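Local coordinates for cell cycle serine/threonine-protein kinase CDC5/MSD2 (Saccharomyces cerevisiae, PDB 6MF4) that phosphorylates serine and threonine residues of proteins such as Net1 in mitotic exit, using its C-terminal polo-box domain to recognise substrates, at residues A[68-71]-A[72-76]. Sequence-based numbering, arbitrary orientation.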
ATOM      1  N   LEU A  68     -10.441   9.859   0.216  1.00 19.17           N
ATOM      2  CA  LEU A  68     -11.478   8.831   0.168  1.00 24.44           C
ATOM      3  C   LEU A  68     -11.518   7.935   1.408  1.00 23.88           C
ATOM      4  O   LEU A  68     -12.585   7.745   1.995  1.00 20.80           O
ATOM      5  CB  LEU A  68     -11.273   7.959  -1.072  1.00 28.15           C
ATOM      6  CG  LEU A  68     -12.184   6.760  -1.329  1.00 50.66           C
ATOM      7  CD1 LEU A  68     -13.614   7.232  -1.525  1.00 54.39           C
ATOM      8  CD2 LEU A  68     -11.704   5.921  -2.513  1.00 53.68           C
ATOM      9  N   THR A  69     -10.385   7.368   1.816  1.00 19.79           N
ATOM     10  CA  THR A  69     -10.435   6.444   2.946  1.00 18.35           C
ATOM     11  C   THR A  69     -10.503   7.191   4.274  1.00 16.98           C
ATOM     12  O   THR A  69     -11.074   6.673   5.226  1.00 19.61           O
ATOM     13  CB  THR A  69      -9.241   5.453   2.993  1.00 28.42           C
ATOM     14  OG1 THR A  69      -8.108   6.061   3.619  1.00 40.24           O
ATOM     15  CG2 THR A  69      -8.877   4.969   1.617  1.00 13.78           C
ATOM     16  N   LEU A  70      -9.934   8.393   4.354  1.00 19.29           N
ATOM     17  CA  LEU A  70     -10.102   9.202   5.565  1.00 21.29           C
ATOM     18  C   LEU A  70     -11.586   9.464   5.793  1.00 21.17           C
ATOM     19  O   LEU A  70     -12.086   9.324   6.909  1.00 21.22           O
ATOM     20  CB  LEU A  70      -9.339  10.525   5.480  1.00 22.56           C
ATOM     21  CG  LEU A  70      -9.449  11.421   6.724  1.00 21.29           C
ATOM     22  CD1 LEU A  70      -9.009  10.687   7.987  1.00 24.02           C
ATOM     23  CD2 LEU A  70      -8.635  12.690   6.553  1.00 26.30           C
ATOM     24  N   ASN A  71     -12.289   9.840   4.728  1.00 21.00           N
ATOM     25  CA  ASN A  71     -13.734  10.023   4.806  1.00 24.17           C
ATOM     26  C   ASN A  71     -14.418   8.742   5.277  1.00 22.07           C
ATOM     27  O   ASN A  71     -15.348   8.779   6.081  1.00 17.86           O
ATOM     28  CB  ASN A  71     -14.306  10.445   3.450  1.00 23.29           C
ATOM     29  CG  ASN A  71     -14.012  11.895   3.106  1.00 26.11           C
ATOM     30  OD1 ASN A  71     -13.544  12.670   3.942  1.00 30.74           O
ATOM     31  ND2 ASN A  71     -14.303  12.272   1.864  1.00 36.15           N
ATOM     32  N   GLY A  72     -13.955   7.606   4.767  1.00 17.74           N
ATOM     33  CA  GLY A  72     -14.507   6.324   5.160  1.00 18.13           C
ATOM     34  C   GLY A  72     -14.291   6.023   6.631  1.00 21.61           C
ATOM     35  O   GLY A  72     -15.183   5.512   7.309  1.00 19.52           O
ATOM     36  N   ILE A  73     -13.100   6.335   7.130  1.00 16.89           N
ATOM     37  CA  ILE A  73     -12.794   6.098   8.535  1.00 16.60           C
ATOM     38  C   ILE A  73     -13.694   6.979   9.395  1.00 19.69           C
ATOM     39  O   ILE A  73     -14.287   6.515  10.372  1.00 18.59           O
ATOM     40  CB  ILE A  73     -11.311   6.382   8.841  1.00 17.05           C
ATOM     41  CG1 ILE A  73     -10.434   5.319   8.175  1.00 16.13           C
ATOM     42  CG2 ILE A  73     -11.055   6.399  10.350  1.00 18.56           C
ATOM     43  CD1 ILE A  73      -8.951   5.639   8.181  1.00 18.06           C
ATOM     44  N   VAL A  74     -13.798   8.250   9.020  1.00 19.27           N
ATOM     45  CA  VAL A  74     -14.619   9.204   9.758  1.00 19.07           C
ATOM     46  C   VAL A  74     -16.084   8.771   9.747  1.00 19.52           C
ATOM     47  O   VAL A  74     -16.798   8.957  10.732  1.00 21.10           O
ATOM     48  CB  VAL A  74     -14.472  10.634   9.179  1.00 23.27           C
ATOM     49  CG1 VAL A  74     -15.541  11.582   9.736  1.00 23.14           C
ATOM     50  CG2 VAL A  74     -13.083  11.177   9.478  1.00 25.67           C
ATOM     51  N   GLU A  75     -16.531   8.181   8.644  1.00 18.66           N
ATOM     52  CA  GLU A  75     -17.916   7.734   8.547  1.00 19.55           C
ATOM     53  C   GLU A  75     -18.141   6.514   9.428  1.00 22.33           C
ATOM     54  O   GLU A  75     -19.203   6.362  10.031  1.00 20.06           O
ATOM     55  CB  GLU A  75     -18.288   7.421   7.098  1.00 21.52           C
ATOM     56  CG  GLU A  75     -19.624   6.688   6.926  1.00 25.50           C
ATOM     57  CD  GLU A  75     -20.812   7.452   7.500  1.00 26.66           C
ATOM     58  OE1 GLU A  75     -21.865   6.820   7.727  1.00 20.65           O
ATOM     59  OE2 GLU A  75     -20.698   8.678   7.715  1.00 21.69           O
ATOM     60  N   ALA A  76     -17.139   5.644   9.506  1.00 18.96           N
ATOM     61  CA  ALA A  76     -17.233   4.481  10.377  1.00 20.14           C
ATOM     62  C   ALA A  76     -17.348   4.962  11.819  1.00 17.80           C
ATOM     63  O   ALA A  76     -18.132   4.426  12.603  1.00 18.53           O
ATOM     64  CB  ALA A  76     -16.021   3.561  10.196  1.00 18.91           C
TER
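With CD1 turned beside CA (chi2 56°) at the end of a side chain whose CG lies anti to the backbone N, Leu70 reaches forward along helix 56-82 to Val74, one turn on. This is an i to i+4 apolar contact within two continuous turns of α-helix in the polo-box domain of Cdc5. Val74 answers with CG2, the branch beside its own backbone N and anti to its carbonyl carbon, and the methyls meet loosely, Leu70 CD1 to Val74 CG2 at 4.4 Å. The same methyl rests against the main chain, Val74 CG2 lying 3.3 Å from Leu70 O, the oxygen that also accepts the amide of Val74 in a nearly straight bond (N to O 2.9 Å, N-H...O 168°).

On another side of the helix, Ile73 swings CG1 back beside its backbone N and over the preceding turn, 3.3 Å from Thr69 O. Ile73 N also donates to Thr69 O, at 2.8 Å. Ile73 is buried, with Leu273 and Leu280 of helix 269-283 and Leu252 of helix 252-258 against it; Thr69 packs on Leu280 as well. Glu75 turns outward, and its OE1 accepts a hydrogen bond from Gln79 NE2 farther along the helix. The side chain of Asn71 comes within about 4 Å of a bound zinc ion, farther than a coordination bond. In the main chain, Glu75 N donates to Asn71 O at 2.9 Å, the donor tilted 25° out of the carbonyl plane.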